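Local atomic coordinates of uncharacterized protein (Rhodospirillum rubrum ATCC 11170, PDB entry 3K8R), a protein that is of unknown function but belongs to the DUF2442 family and contains two three-stranded antiparallel sheets. Residues Q57-A62 with L79-L84. Residues are numbered along the deposited sequence; the frame is centred on the assembly and turned at random.
Sequences QGLEGA and LHWETL
Leu59 sets one of its two methyls, CD1, on a face of the Trp81 indole and brings the other, CD2, against Leu84 CD1. The first meeting is a CH-pi contact: CD1 stands 3.7 Å from the centroid of the Trp81 six-membered ring and only 12° off its normal, with the two side chains crossing at about a right angle. A leucine suits this place because its forked end serves two partners at once. Its CG lies anti to the carbonyl carbon (chi1 -61°), which carries the fork across to the tryptophan. Val86, Leu88, Leu67 and Pro53 also pack on Leu59, making this the buried, close-fitting part of the contact. Trp81 brings a broad apolar surface here, while the one polar atom of its side chain, NE1, is hydrogen-bonded to the carbonyl O of Leu67. An alanine in place of Trp81 would probably leave Leu59 CD1 facing a gap and the Leu67 carbonyl without its indole donor.

The contact joins two parts of the fold: residues 57-62, in the loop between strand 48-51 and helix 64-67, and the end of strand 78-81, central in its antiparallel sheet, with the turn leading to strand 86-89. A type I beta turn from Leu59 to Ala62, closed by Ala62 N to Leu59 O at 3.2 Å, brings Ala62 round beside Leu59.

At the partly exposed Leu84 the contact reaches its more open side, although the methyls still touch. Leu84 CD1 lies 3.6 Å from Leu59 CD2 and 3.8 Å from Ala62 CB, the small alanine fitting beside it. At the outer side of the 57-62 loop, exposed Gly58, whose positive phi of 104° favours glycine, gives its N-H to Glu60 OE1 at 3.0 Å, from above the carboxylate plane; Glu60 OE2 forms a salt bridge with Arg107 and takes a hydrogen bond from Trp103 NE1.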
loop_
_atom_site.group_PDB
_atom_site.type_symbol
_atom_site.label_atom_id
_atom_site.label_comp_id
_atom_site.label_asym_id
_atom_site.label_seq_id
_atom_site.Cartn_x
_atom_site.Cartn_y
_atom_site.Cartn_z
ATOM N N GLN A 57 -2.558 -13.218 -9.577
ATOM C CA GLN A 57 -2.719 -14.112 -10.707
ATOM C C GLN A 57 -1.423 -14.295 -11.479
ATOM O O GLN A 57 -0.840 -13.331 -12.016
ATOM C CB GLN A 57 -3.792 -13.589 -11.656
ATOM C CG GLN A 57 -3.995 -14.497 -12.854
ATOM C CD GLN A 57 -5.093 -14.034 -13.752
ATOM O OE1 GLN A 57 -5.427 -12.851 -13.800
ATOM N NE2 GLN A 57 -5.661 -14.968 -14.489
ATOM N N GLY A 58 -0.998 -15.549 -11.550
ATOM C CA GLY A 58 0.212 -15.921 -12.268
ATOM C C GLY A 58 1.386 -16.219 -11.366
ATOM O O GLY A 58 2.412 -16.667 -11.861
ATOM N N LEU A 59 1.242 -15.967 -10.056
ATOM C CA LEU A 59 2.318 -16.204 -9.080
ATOM C C LEU A 59 1.920 -17.175 -7.945
ATOM O O LEU A 59 2.700 -17.410 -7.023
ATOM C CB LEU A 59 2.805 -14.865 -8.492
ATOM C CG LEU A 59 3.409 -13.805 -9.436
ATOM C CD1 LEU A 59 3.802 -12.549 -8.667
ATOM C CD2 LEU A 59 4.614 -14.333 -10.221
ATOM N N GLU A 60 0.740 -17.784 -8.028
ATOM C CA GLU A 60 0.273 -18.680 -6.957
ATOM C C GLU A 60 1.253 -19.777 -6.579
ATOM O O GLU A 60 1.312 -20.159 -5.419
ATOM C CB GLU A 60 -1.045 -19.376 -7.313
ATOM C CG GLU A 60 -2.246 -18.485 -7.589
ATOM C CD GLU A 60 -2.350 -18.045 -9.041
ATOM O OE1 GLU A 60 -1.309 -17.928 -9.734
ATOM O OE2 GLU A 60 -3.491 -17.821 -9.489
ATOM N N GLY A 61 2.000 -20.292 -7.556
ATOM C CA GLY A 61 2.923 -21.395 -7.316
ATOM C C GLY A 61 4.398 -21.076 -7.422
ATOM O O GLY A 61 5.222 -21.976 -7.353
ATOM N N ALA A 62 4.749 -19.804 -7.567
ATOM C CA ALA A 62 6.158 -19.418 -7.694
ATOM C C ALA A 62 6.930 -19.638 -6.400
ATOM O O ALA A 62 6.364 -19.551 -5.319
ATOM C CB ALA A 62 6.266 -17.984 -8.111
ATOM N N LEU A 79 4.652 -4.158 -12.290
ATOM C CA LEU A 79 5.628 -5.073 -11.732
ATOM C C LEU A 79 5.725 -6.240 -12.715
ATOM O O LEU A 79 4.701 -6.798 -13.133
ATOM C CB LEU A 79 5.196 -5.530 -10.344
ATOM C CG LEU A 79 5.073 -4.377 -9.339
ATOM C CD1 LEU A 79 4.541 -4.864 -7.997
ATOM C CD2 LEU A 79 6.425 -3.675 -9.193
ATOM N N HIS A 80 6.955 -6.597 -13.084
ATOM C CA HIS A 80 7.214 -7.600 -14.109
ATOM C C HIS A 80 8.125 -8.717 -13.611
ATOM O O HIS A 80 9.047 -8.481 -12.829
ATOM C CB HIS A 80 7.851 -6.878 -15.320
ATOM C CG HIS A 80 8.305 -7.781 -16.440
ATOM N ND1 HIS A 80 7.438 -8.321 -17.371
ATOM C CD2 HIS A 80 9.547 -8.180 -16.811
ATOM C CE1 HIS A 80 8.120 -9.046 -18.240
ATOM N NE2 HIS A 80 9.402 -8.977 -17.924
ATOM N N TRP A 81 7.819 -9.938 -14.056
ATOM C CA TRP A 81 8.645 -11.131 -13.831
ATOM C C TRP A 81 8.907 -11.715 -15.223
ATOM O O TRP A 81 8.002 -12.252 -15.861
ATOM C CB TRP A 81 7.952 -12.153 -12.930
ATOM C CG TRP A 81 7.887 -11.768 -11.462
ATOM C CD1 TRP A 81 8.697 -12.220 -10.449
ATOM C CD2 TRP A 81 6.960 -10.866 -10.857
ATOM N NE1 TRP A 81 8.321 -11.659 -9.257
ATOM C CE2 TRP A 81 7.258 -10.821 -9.479
ATOM C CE3 TRP A 81 5.906 -10.087 -11.346
ATOM C CZ2 TRP A 81 6.536 -10.028 -8.589
ATOM C CZ3 TRP A 81 5.187 -9.304 -10.460
ATOM C CH2 TRP A 81 5.502 -9.281 -9.099
ATOM N N GLU A 82 10.149 -11.579 -15.685
ATOM C CA GLU A 82 10.563 -11.979 -17.027
ATOM C C GLU A 82 10.342 -13.463 -17.315
ATOM O O GLU A 82 9.467 -13.815 -18.107
ATOM C CB GLU A 82 12.043 -11.622 -17.228
ATOM C CG GLU A 82 12.541 -11.732 -18.664
ATOM C CD GLU A 82 12.051 -10.585 -19.510
ATOM O OE1 GLU A 82 12.228 -9.422 -19.070
ATOM O OE2 GLU A 82 11.502 -10.841 -20.605
ATOM N N THR A 83 11.123 -14.319 -16.657
ATOM C CA THR A 83 11.060 -15.759 -16.882
ATOM C C THR A 83 9.647 -16.306 -16.696
ATOM O O THR A 83 9.173 -17.067 -17.527
ATOM C CB THR A 83 12.043 -16.533 -15.972
ATOM O OG1 THR A 83 13.374 -16.057 -16.184
ATOM C CG2 THR A 83 11.997 -18.029 -16.274
ATOM N N LEU A 84 8.967 -15.907 -15.627
ATOM C CA LEU A 84 7.614 -16.399 -15.379
ATOM C C LEU A 84 6.592 -15.791 -16.319
ATOM O O LEU A 84 5.465 -16.291 -16.426
ATOM C CB LEU A 84 7.182 -16.116 -13.945
ATOM C CG LEU A 84 7.861 -16.889 -12.821
ATOM C CD1 LEU A 84 7.246 -16.441 -11.499
ATOM C CD2 LEU A 84 7.725 -18.392 -12.994
#